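Local coordinates for glycosyl hydrolase family 2, TIM barrel domain protein (Parabacteroides merdae ATCC 43184, PDB 6DXU), which probably hydrolyses beta-glucuronides to release glucuronic acid, as a family 2 beta-glucuronidase of a human gut bacterium, at residues G46-V51 with V123-V128; R522-D527 with G642-V647; I638-H643 with K656-Y661. All coordinates share one frame; numbering follows the deposited sequence.

Interaction 1 of 3, residues G46-V51 with V123-V128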
loop_
_atom_site.group_PDB
_atom_site.type_symbol
_atom_site.label_atom_id
_atom_site.label_comp_id
_atom_site.label_asym_id
_atom_site.label_seq_id
_atom_site.Cartn_x
_atom_site.Cartn_y
_atom_site.Cartn_z
ATOM N N GLY D 46 -19.111 0.116 7.096
ATOM C CA GLY D 46 -18.663 -0.956 6.225
ATOM C C GLY D 46 -19.851 -1.470 5.444
ATOM O O GLY D 46 -21.001 -1.263 5.824
ATOM N N ILE D 47 -19.562 -2.153 4.327
ATOM C CA ILE D 47 -20.643 -2.595 3.437
ATOM C C ILE D 47 -21.610 -3.520 4.168
ATOM O O ILE D 47 -22.801 -3.562 3.844
ATOM C CB ILE D 47 -20.062 -3.264 2.165
ATOM C CG1 ILE D 47 -21.174 -3.634 1.161
ATOM C CG2 ILE D 47 -19.261 -4.491 2.523
ATOM C CD1 ILE D 47 -22.077 -2.465 0.757
ATOM N N TRP D 48 -21.132 -4.252 5.181
ATOM C CA TRP D 48 -22.029 -5.152 5.907
ATOM C C TRP D 48 -23.242 -4.420 6.491
ATOM O O TRP D 48 -24.332 -5.000 6.595
ATOM C CB TRP D 48 -21.258 -5.876 7.014
ATOM C CG TRP D 48 -22.105 -6.898 7.731
ATOM C CD1 TRP D 48 -22.418 -6.915 9.063
ATOM C CD2 TRP D 48 -22.715 -8.060 7.159
ATOM N NE1 TRP D 48 -23.201 -8.011 9.350
ATOM C CE2 TRP D 48 -23.409 -8.722 8.197
ATOM C CE3 TRP D 48 -22.771 -8.590 5.860
ATOM C CZ2 TRP D 48 -24.138 -9.893 7.984
ATOM C CZ3 TRP D 48 -23.493 -9.751 5.649
ATOM C CH2 TRP D 48 -24.172 -10.388 6.703
ATOM N N GLU D 49 -23.080 -3.157 6.896
ATOM C CA GLU D 49 -24.209 -2.438 7.475
ATOM C C GLU D 49 -25.325 -2.221 6.461
ATOM O O GLU D 49 -26.485 -2.064 6.856
ATOM C CB GLU D 49 -23.758 -1.093 8.059
ATOM C CG GLU D 49 -22.856 -1.231 9.305
ATOM C CD GLU D 49 -22.738 0.067 10.108
ATOM O OE1 GLU D 49 -22.803 1.155 9.502
ATOM O OE2 GLU D 49 -22.532 -0.006 11.345
ATOM N N ALA D 50 -25.008 -2.207 5.170
ATOM C CA ALA D 50 -26.040 -2.004 4.166
ATOM C C ALA D 50 -26.875 -3.251 3.910
ATOM O O ALA D 50 -28.024 -3.122 3.451
ATOM C CB ALA D 50 -25.419 -1.532 2.843
ATOM N N VAL D 51 -26.343 -4.441 4.194
ATOM C CA VAL D 51 -26.960 -5.698 3.775
ATOM C C VAL D 51 -27.214 -6.662 4.929
ATOM O O VAL D 51 -27.796 -7.732 4.708
ATOM C CB VAL D 51 -26.115 -6.396 2.691
ATOM C CG1 VAL D 51 -26.015 -5.512 1.448
ATOM C CG2 VAL D 51 -24.723 -6.745 3.233
ATOM N N VAL D 123 -22.195 -5.019 -4.930
ATOM C CA VAL D 123 -23.191 -6.072 -5.104
ATOM C C VAL D 123 -23.049 -7.003 -3.906
ATOM O O VAL D 123 -22.005 -7.646 -3.740
ATOM C CB VAL D 123 -22.984 -6.821 -6.430
ATOM C CG1 VAL D 123 -23.867 -8.066 -6.472
ATOM C CG2 VAL D 123 -23.258 -5.885 -7.625
ATOM N N TYR D 124 -24.088 -7.066 -3.066
ATOM C CA TYR D 124 -23.975 -7.662 -1.735
ATOM C C TYR D 124 -22.753 -7.051 -1.045
ATOM O O TYR D 124 -22.681 -5.826 -0.915
ATOM C CB TYR D 124 -23.903 -9.195 -1.821
ATOM C CG TYR D 124 -24.120 -9.906 -0.499
ATOM C CD1 TYR D 124 -25.178 -9.570 0.346
ATOM C CD2 TYR D 124 -23.223 -10.878 -0.072
ATOM C CE1 TYR D 124 -25.351 -10.226 1.577
ATOM C CE2 TYR D 124 -23.378 -11.524 1.145
ATOM C CZ TYR D 124 -24.439 -11.202 1.960
ATOM O OH TYR D 124 -24.570 -11.865 3.169
ATOM N N THR D 125 -21.773 -7.861 -0.634
ATOM C CA THR D 125 -20.597 -7.336 0.053
ATOM C C THR D 125 -19.402 -7.127 -0.871
ATOM O O THR D 125 -18.308 -6.827 -0.386
ATOM C CB THR D 125 -20.190 -8.256 1.208
ATOM O OG1 THR D 125 -19.960 -9.573 0.700
ATOM C CG2 THR D 125 -21.288 -8.293 2.278
ATOM N N THR D 126 -19.570 -7.307 -2.175
ATOM C CA THR D 126 -18.451 -7.266 -3.110
ATOM C C THR D 126 -18.363 -5.893 -3.765
ATOM O O THR D 126 -19.332 -5.418 -4.366
ATOM C CB THR D 126 -18.587 -8.373 -4.157
ATOM O OG1 THR D 126 -18.469 -9.645 -3.505
ATOM C CG2 THR D 126 -17.504 -8.263 -5.228
ATOM N N HIS D 127 -17.211 -5.263 -3.640
ATOM C CA HIS D 127 -16.942 -4.013 -4.338
ATOM C C HIS D 127 -16.718 -4.304 -5.824
ATOM O O HIS D 127 -15.788 -5.035 -6.184
ATOM C CB HIS D 127 -15.740 -3.343 -3.675
ATOM C CG HIS D 127 -15.399 -1.989 -4.218
ATOM N ND1 HIS D 127 -14.334 -1.775 -5.065
ATOM C CD2 HIS D 127 -16.006 -0.790 -4.069
ATOM C CE1 HIS D 127 -14.280 -0.496 -5.388
ATOM N NE2 HIS D 127 -15.282 0.127 -4.797
ATOM N N VAL D 128 -17.582 -3.759 -6.690
ATOM C CA VAL D 128 -17.538 -4.078 -8.120
ATOM C C VAL D 128 -17.089 -2.919 -8.985
ATOM O O VAL D 128 -16.829 -3.130 -10.181
ATOM C CB VAL D 128 -18.891 -4.610 -8.648
ATOM C CG1 VAL D 128 -19.232 -5.931 -7.989
ATOM C CG2 VAL D 128 -20.035 -3.556 -8.479
#

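Interaction 2 of 3, residues R522-D527 with G642-V647. With BCN (bicine), chain L.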
loop_
_atom_site.group_PDB
_atom_site.type_symbol
_atom_site.label_atom_id
_atom_site.label_comp_id
_atom_site.label_asym_id
_atom_site.label_seq_id
_atom_site.Cartn_x
_atom_site.Cartn_y
_atom_site.Cartn_z
ATOM N N ARG D 522 -38.587 39.941 -10.233
ATOM C CA ARG D 522 -39.750 40.700 -9.781
ATOM C C ARG D 522 -39.329 42.007 -9.127
ATOM O O ARG D 522 -40.205 42.758 -8.680
ATOM C CB ARG D 522 -40.665 39.918 -8.818
ATOM C CG ARG D 522 -41.192 38.622 -9.421
ATOM C CD ARG D 522 -41.993 37.762 -8.436
ATOM N NE ARG D 522 -42.590 36.639 -9.159
ATOM C CZ ARG D 522 -43.750 36.715 -9.820
ATOM N NH1 ARG D 522 -44.451 37.844 -9.835
ATOM N NH2 ARG D 522 -44.212 35.659 -10.474
ATOM N N ARG D 523 -38.036 42.318 -9.056
ATOM C CA ARG D 523 -37.621 43.631 -8.575
ATOM C C ARG D 523 -37.428 44.574 -9.751
ATOM O O ARG D 523 -36.737 44.237 -10.719
ATOM C CB ARG D 523 -36.336 43.552 -7.762
ATOM C CG ARG D 523 -35.851 44.906 -7.264
ATOM C CD ARG D 523 -34.513 44.783 -6.541
ATOM N NE ARG D 523 -34.649 44.208 -5.201
ATOM C CZ ARG D 523 -33.634 43.740 -4.481
ATOM N NH1 ARG D 523 -32.396 43.761 -4.975
ATOM N NH2 ARG D 523 -33.850 43.239 -3.266
ATOM N N HIS D 524 -38.037 45.753 -9.666
ATOM C CA HIS D 524 -37.988 46.718 -10.747
ATOM C C HIS D 524 -37.625 48.084 -10.182
ATOM O O HIS D 524 -37.576 48.288 -8.963
ATOM C CB HIS D 524 -39.313 46.730 -11.520
ATOM C CG HIS D 524 -39.729 45.371 -11.997
ATOM N ND1 HIS D 524 -39.281 44.825 -13.181
ATOM C CD2 HIS D 524 -40.543 44.442 -11.437
ATOM C CE1 HIS D 524 -39.806 43.621 -13.335
ATOM N NE2 HIS D 524 -40.578 43.366 -12.292
ATOM N N SER D 525 -37.343 49.027 -11.081
ATOM C CA SER D 525 -36.885 50.341 -10.651
ATOM C C SER D 525 -37.366 51.402 -11.626
ATOM O O SER D 525 -37.340 51.195 -12.841
ATOM C CB SER D 525 -35.356 50.403 -10.546
ATOM O OG SER D 525 -34.907 51.681 -10.105
ATOM N N GLU D 526 -37.848 52.515 -11.076
ATOM C CA GLU D 526 -38.152 53.683 -11.896
ATOM C C GLU D 526 -36.880 54.364 -12.403
ATOM O O GLU D 526 -36.951 55.121 -13.380
ATOM C CB GLU D 526 -39.033 54.673 -11.122
ATOM C CG GLU D 526 -40.476 54.193 -10.886
ATOM C CD GLU D 526 -41.305 54.062 -12.157
ATOM O OE1 GLU D 526 -40.828 54.424 -13.258
ATOM O OE2 GLU D 526 -42.454 53.584 -12.058
ATOM N N ASP D 527 -35.742 54.177 -11.715
ATOM C CA ASP D 527 -34.437 54.666 -12.185
ATOM C C ASP D 527 -33.357 53.608 -11.937
ATOM O O ASP D 527 -32.749 53.566 -10.859
ATOM C CB ASP D 527 -34.074 55.985 -11.514
ATOM C CG ASP D 527 -32.793 56.592 -12.071
ATOM O OD1 ASP D 527 -32.187 56.005 -13.005
ATOM O OD2 ASP D 527 -32.390 57.661 -11.565
ATOM N N GLY D 642 -42.600 44.743 -17.733
ATOM C CA GLY D 642 -43.270 44.991 -16.468
ATOM C C GLY D 642 -44.383 44.017 -16.142
ATOM O O GLY D 642 -45.297 44.348 -15.383
ATOM N N HIS D 643 -44.325 42.802 -16.694
ATOM C CA HIS D 643 -45.328 41.804 -16.332
ATOM C C HIS D 643 -45.319 41.496 -14.837
ATOM O O HIS D 643 -46.382 41.236 -14.259
ATOM C CB HIS D 643 -45.108 40.524 -17.135
ATOM C CG HIS D 643 -45.704 40.566 -18.505
ATOM N ND1 HIS D 643 -46.683 39.689 -18.917
ATOM C CD2 HIS D 643 -45.480 41.396 -19.552
ATOM C CE1 HIS D 643 -47.024 39.962 -20.164
ATOM N NE2 HIS D 643 -46.306 40.993 -20.574
ATOM N N THR D 644 -44.148 41.538 -14.187
ATOM C CA THR D 644 -44.034 41.268 -12.755
ATOM C C THR D 644 -43.807 42.543 -11.954
ATOM O O THR D 644 -43.197 42.509 -10.887
ATOM C CB THR D 644 -42.901 40.277 -12.452
ATOM O OG1 THR D 644 -41.642 40.813 -12.903
ATOM C CG2 THR D 644 -43.166 38.937 -13.132
ATOM N N TRP D 645 -44.275 43.681 -12.469
ATOM C CA TRP D 645 -44.089 44.986 -11.837
ATOM C C TRP D 645 -45.476 45.527 -11.518
ATOM O O TRP D 645 -46.077 46.232 -12.344
ATOM C CB TRP D 645 -43.329 45.930 -12.764
ATOM C CG TRP D 645 -42.865 47.193 -12.111
ATOM C CD1 TRP D 645 -42.954 47.510 -10.799
ATOM C CD2 TRP D 645 -42.218 48.302 -12.756
ATOM N NE1 TRP D 645 -42.387 48.748 -10.574
ATOM C CE2 TRP D 645 -41.932 49.253 -11.762
ATOM C CE3 TRP D 645 -41.834 48.568 -14.078
ATOM C CZ2 TRP D 645 -41.289 50.463 -12.040
ATOM C CZ3 TRP D 645 -41.205 49.773 -14.356
ATOM C CH2 TRP D 645 -40.941 50.708 -13.335
ATOM N N PRO D 646 -46.028 45.222 -10.339
ATOM C CA PRO D 646 -47.444 45.550 -10.091
ATOM C C PRO D 646 -47.710 47.022 -9.799
ATOM O O PRO D 646 -48.792 47.538 -10.125
ATOM C CB PRO D 646 -47.794 44.673 -8.881
ATOM C CG PRO D 646 -46.510 44.461 -8.180
ATOM C CD PRO D 646 -45.465 44.369 -9.276
ATOM N N VAL D 647 -46.745 47.719 -9.203
ATOM C CA VAL D 647 -46.942 49.097 -8.764
ATOM C C VAL D 647 -45.782 49.961 -9.251
ATOM O O VAL D 647 -44.644 49.806 -8.781
ATOM C CB VAL D 647 -47.091 49.214 -7.241
ATOM C CG1 VAL D 647 -47.597 50.609 -6.892
ATOM C CG2 VAL D 647 -48.053 48.152 -6.705
HETATM N N1 BCN L . -27.126 43.475 -2.991
HETATM C C1 BCN L . -26.622 44.525 -2.126
HETATM C C2 BCN L . -27.565 44.682 -0.935
HETATM O O21 BCN L . -28.694 44.128 -0.963
HETATM O O22 BCN L . -27.214 45.365 0.066
HETATM C C3 BCN L . -27.616 44.093 -4.218
HETATM C C4 BCN L . -28.993 44.730 -4.010
HETATM O O4 BCN L . -29.881 43.787 -3.472
HETATM C C5 BCN L . -26.016 42.591 -3.344
HETATM C C6 BCN L . -26.005 41.355 -2.445
HETATM O O6 BCN L . -27.284 41.186 -1.894
#

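Interaction 3 of 3, residues I638-H643 with K656-Y661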
loop_
_atom_site.group_PDB
_atom_site.type_symbol
_atom_site.label_atom_id
_atom_site.label_comp_id
_atom_site.label_asym_id
_atom_site.label_seq_id
_atom_site.Cartn_x
_atom_site.Cartn_y
_atom_site.Cartn_z
ATOM N N ILE D 638 -44.374 39.861 -28.819
ATOM C CA ILE D 638 -44.431 41.225 -28.310
ATOM C C ILE D 638 -44.566 41.164 -26.798
ATOM O O ILE D 638 -45.373 40.395 -26.264
ATOM C CB ILE D 638 -45.594 42.011 -28.968
ATOM C CG1 ILE D 638 -45.607 43.472 -28.501
ATOM C CG2 ILE D 638 -46.935 41.325 -28.713
ATOM C CD1 ILE D 638 -46.546 44.364 -29.374
ATOM N N HIS D 639 -43.771 41.960 -26.093
ATOM C CA HIS D 639 -43.717 41.875 -24.633
ATOM C C HIS D 639 -43.533 43.268 -24.061
ATOM O O HIS D 639 -42.463 43.865 -24.221
ATOM C CB HIS D 639 -42.583 40.960 -24.159
ATOM C CG HIS D 639 -42.500 40.837 -22.666
ATOM N ND1 HIS D 639 -43.207 39.888 -21.960
ATOM C CD2 HIS D 639 -41.810 41.554 -21.746
ATOM C CE1 HIS D 639 -42.953 40.023 -20.669
ATOM N NE2 HIS D 639 -42.110 41.029 -20.514
ATOM N N ILE D 640 -44.567 43.783 -23.396
ATOM C CA ILE D 640 -44.419 45.009 -22.621
ATOM C C ILE D 640 -43.593 44.714 -21.380
ATOM O O ILE D 640 -43.915 43.794 -20.613
ATOM C CB ILE D 640 -45.791 45.565 -22.205
ATOM C CG1 ILE D 640 -46.713 45.776 -23.419
ATOM C CG2 ILE D 640 -45.590 46.844 -21.413
ATOM C CD1 ILE D 640 -48.207 45.751 -23.039
ATOM N N TYR D 641 -42.544 45.510 -21.149
ATOM C CA TYR D 641 -41.763 45.330 -19.931
ATOM C C TYR D 641 -42.635 45.637 -18.723
ATOM O O TYR D 641 -43.326 46.661 -18.686
ATOM C CB TYR D 641 -40.507 46.216 -19.928
ATOM C CG TYR D 641 -39.758 46.170 -18.609
ATOM C CD1 TYR D 641 -38.800 45.183 -18.351
ATOM C CD2 TYR D 641 -40.019 47.101 -17.609
ATOM C CE1 TYR D 641 -38.134 45.136 -17.134
ATOM C CE2 TYR D 641 -39.356 47.056 -16.395
ATOM C CZ TYR D 641 -38.413 46.075 -16.165
ATOM O OH TYR D 641 -37.758 46.048 -14.957
ATOM N N GLY D 642 -42.600 44.743 -17.733
ATOM C CA GLY D 642 -43.270 44.991 -16.468
ATOM C C GLY D 642 -44.383 44.017 -16.142
ATOM O O GLY D 642 -45.297 44.348 -15.383
ATOM N N HIS D 643 -44.325 42.802 -16.694
ATOM C CA HIS D 643 -45.328 41.804 -16.332
ATOM C C HIS D 643 -45.319 41.496 -14.837
ATOM O O HIS D 643 -46.382 41.236 -14.259
ATOM C CB HIS D 643 -45.108 40.524 -17.135
ATOM C CG HIS D 643 -45.704 40.566 -18.505
ATOM N ND1 HIS D 643 -46.683 39.689 -18.917
ATOM C CD2 HIS D 643 -45.480 41.396 -19.552
ATOM C CE1 HIS D 643 -47.024 39.962 -20.164
ATOM N NE2 HIS D 643 -46.306 40.993 -20.574
ATOM N N LYS D 656 -44.374 58.463 -17.785
ATOM C CA LYS D 656 -43.522 57.333 -17.452
ATOM C C LYS D 656 -43.076 56.613 -18.712
ATOM O O LYS D 656 -43.871 56.396 -19.634
ATOM C CB LYS D 656 -44.262 56.354 -16.541
ATOM C CG LYS D 656 -44.860 57.000 -15.307
ATOM C CD LYS D 656 -43.797 57.697 -14.478
ATOM C CE LYS D 656 -42.771 56.708 -13.959
ATOM N NZ LYS D 656 -41.839 57.317 -12.981
ATOM N N GLU D 657 -41.811 56.207 -18.723
ATOM C CA GLU D 657 -41.288 55.450 -19.849
ATOM C C GLU D 657 -41.849 54.033 -19.839
ATOM O O GLU D 657 -41.858 53.360 -18.801
ATOM C CB GLU D 657 -39.765 55.418 -19.798
ATOM C CG GLU D 657 -39.131 54.761 -21.020
ATOM C CD GLU D 657 -37.621 54.961 -21.062
ATOM O OE1 GLU D 657 -36.952 54.622 -20.074
ATOM O OE2 GLU D 657 -37.104 55.467 -22.081
ATOM N N ILE D 658 -42.343 53.598 -20.996
ATOM C CA ILE D 658 -42.822 52.241 -21.218
ATOM C C ILE D 658 -41.999 51.651 -22.353
ATOM O O ILE D 658 -41.906 52.254 -23.431
ATOM C CB ILE D 658 -44.324 52.214 -21.565
ATOM C CG1 ILE D 658 -45.157 52.754 -20.390
ATOM C CG2 ILE D 658 -44.761 50.804 -21.947
ATOM C CD1 ILE D 658 -46.639 52.915 -20.725
ATOM N N LEU D 659 -41.381 50.495 -22.102
ATOM C CA LEU D 659 -40.578 49.782 -23.085
ATOM C C LEU D 659 -41.339 48.558 -23.566
ATOM O O LEU D 659 -41.958 47.850 -22.767
ATOM C CB LEU D 659 -39.227 49.342 -22.483
ATOM C CG LEU D 659 -38.352 50.419 -21.849
ATOM C CD1 LEU D 659 -37.051 49.821 -21.318
ATOM C CD2 LEU D 659 -38.085 51.538 -22.849
ATOM N N VAL D 660 -41.280 48.292 -24.864
ATOM C CA VAL D 660 -41.863 47.088 -25.445
ATOM C C VAL D 660 -40.758 46.334 -26.173
ATOM O O VAL D 660 -40.049 46.916 -27.004
ATOM C CB VAL D 660 -43.032 47.423 -26.387
ATOM C CG1 VAL D 660 -43.528 46.175 -27.106
ATOM C CG2 VAL D 660 -44.162 48.068 -25.583
ATOM N N TYR D 661 -40.595 45.053 -25.842
ATOM C CA TYR D 661 -39.612 44.197 -26.507
ATOM C C TYR D 661 -40.360 43.302 -27.484
ATOM O O TYR D 661 -41.197 42.484 -27.089
ATOM C CB TYR D 661 -38.769 43.423 -25.481
ATOM C CG TYR D 661 -37.764 44.369 -24.874
ATOM C CD1 TYR D 661 -36.603 44.703 -25.562
ATOM C CD2 TYR D 661 -38.024 45.024 -23.674
ATOM C CE1 TYR D 661 -35.697 45.615 -25.051
ATOM C CE2 TYR D 661 -37.117 45.935 -23.145
ATOM C CZ TYR D 661 -35.955 46.229 -23.849
ATOM O OH TYR D 661 -35.053 47.140 -23.354
HETATM O O HOH W 1 -42.179 49.393 -19.484
#

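Interaction 1 of 3, residues G46-V51 with V123-V128
Ile-47 and Thr-125 bring the two backbones nearest, CA to CA 5.8 Å, where a short, weakly bonded helical turn meets the type II' beta turn from Val-123 to Thr-126. The contact is made by side chains and is mostly apolar. Ile-47 lies against the turn backbone. Its CG1 sits 3.4 Å from Tyr-124 O, and its CG2 is 4.1 Å from Thr-125 CB. Tyr-124 starts out away from residues 46-51. Its CG lies opposite the backbone N (chi1 -166°), which brings the ring back alongside Val-51. Val-51 CG2 meets the ring obliquely, 3.9 Å from Tyr-124 CE1. Thr-125 CG2 lies over one face of the same ring, toward its rim, and also touches Val-51 CG2 at 3.9 Å. Trp-48 lies beside Tyr-124, pointing the same way. Tyr-124 OH comes to the indole edge near its plane, 3.4 Å from Trp-48 CZ3, and Thr-125 CG2 is at that edge too. An alanine at Tyr-124 is likely to open a gap beside Val-51 and take away the group packed at the Trp-48 edge. Trp-48 NE1 points to another chain, where Asn-435 of the second subunit accepts its hydrogen bond. Phe-149 meets the Tyr-124 ring with the planes about 45° apart. Val-123 N and O both bond Thr-126, which closes a two-residue beta hairpin between strands 118-123 and 126-132. This tight hairpin end, packed on a helical turn, belongs to the sugar binding domain of family 2 glycosidases, beside a subunit interface.

Interaction 2 of 3, residues R522-D527 with G642-V647
His-524 packs on Trp-645 through two CH-pi contacts and bonds Thr-644, joining a loop of the TIM barrel domain to a type I beta turn from Gly-642 to Trp-645. His-524 CB lies over the five-membered ring of Trp-645, 3.5 Å from the centroid and 8° off the normal, a CH-pi contact. CG follows at 3.6 Å from Trp-645 CG. The two rings are nearly parallel, with planes at 19°, but are slid apart and barely overlap. CD2 is 3.4 Å from Trp-645 CB; that carbon lies over the imidazole face toward its rim, the second CH-pi contact. On the other branch, ND1 bonds Tyr-641 OH. At the tip, NE2 shares a hydrogen bond with Thr-644 OG1 at 2.8 Å, and its bond to Thr-644 O is weak. Partners on both nitrogens probably hold the imidazole in this rotation. Glu-526 OE2 approaches the six-membered part of the indole obliquely, 3.3 Å from Trp-645 CZ2, while its OE1 makes salt bridges to Arg-648 and Lys-656. Thr-644 CG2 lies toward the rim of one face of the Arg-522 guanidinium, 3.7 Å from Arg-522 NH1. Arg-523 turns away into the ligand pocket. Its NH1 donates to bicine O4 at 2.9 Å.

Interaction 3 of 3, residues I638-H643 with K656-Y661
The ring of Tyr-641, whose CB meets Leu-659 CB at 4.2 Å, has a water at its edge, in plane. That water joins the two backbones, donating to Tyr-641 O and accepting from Leu-659 N at 3.0 Å. The phenol runs on to helix 565-579, and its OH bonds His-524 ND1 and Ser-566 OG. The Tyr-661 and His-639 side chains share one face of the sheet; Tyr-661 packs on helices 565-579 and 623-632, its OH bonding Asp-573, and His-639 NE2 bonds Glu-623. The strands are antiparallel, their axes at 158°, and His-639 and Tyr-661 form a hydrogen-bonded pair. Tyr-661 N gives His-639 O a straight bond of 2.7 Å (163°), while the return bond from His-639 N is weak. Tyr-641 N then bonds Leu-659 O at 2.9 Å. Residues 638-640 are the edge strand of a three-stranded sheet, which packs through Ile-638 and Ile-640 on strand 715-726 of a second sheet, as in a beta sandwich. Between Ile-638 and Ile-640, Val-660 spreads its branches: CG1, opposite its backbone N (chi1 174°), meets Ile-638 CG1 at 3.7 Å, and CG2 meets Ile-640 CG1 at 4.1 Å. Ile-640 CG2 lies alongside Ile-658 CG2.

Interactions 2 and 3 are neighbours, with centres about 10 Å apart. They share Gly-642 and His-643 and are tied by Tyr-641 to His-524 and Lys-656 to Glu-526. The chain leaves the edge strand of interaction 3 and turns directly into interaction 2. Interaction 1 lies on the opposite side of the chain's centre, about 56 Å and 60 Å from the other two (centres). Interactions 1 and 3 are buried, and interaction 2 is partly buried. Side-chain packing makes interaction 1, strand pairing makes interaction 3, and CH-pi contacts between a histidine and a tryptophan, with polar bonds, make interaction 2, beside the bicine pocket. Only interaction 1 touches another subunit.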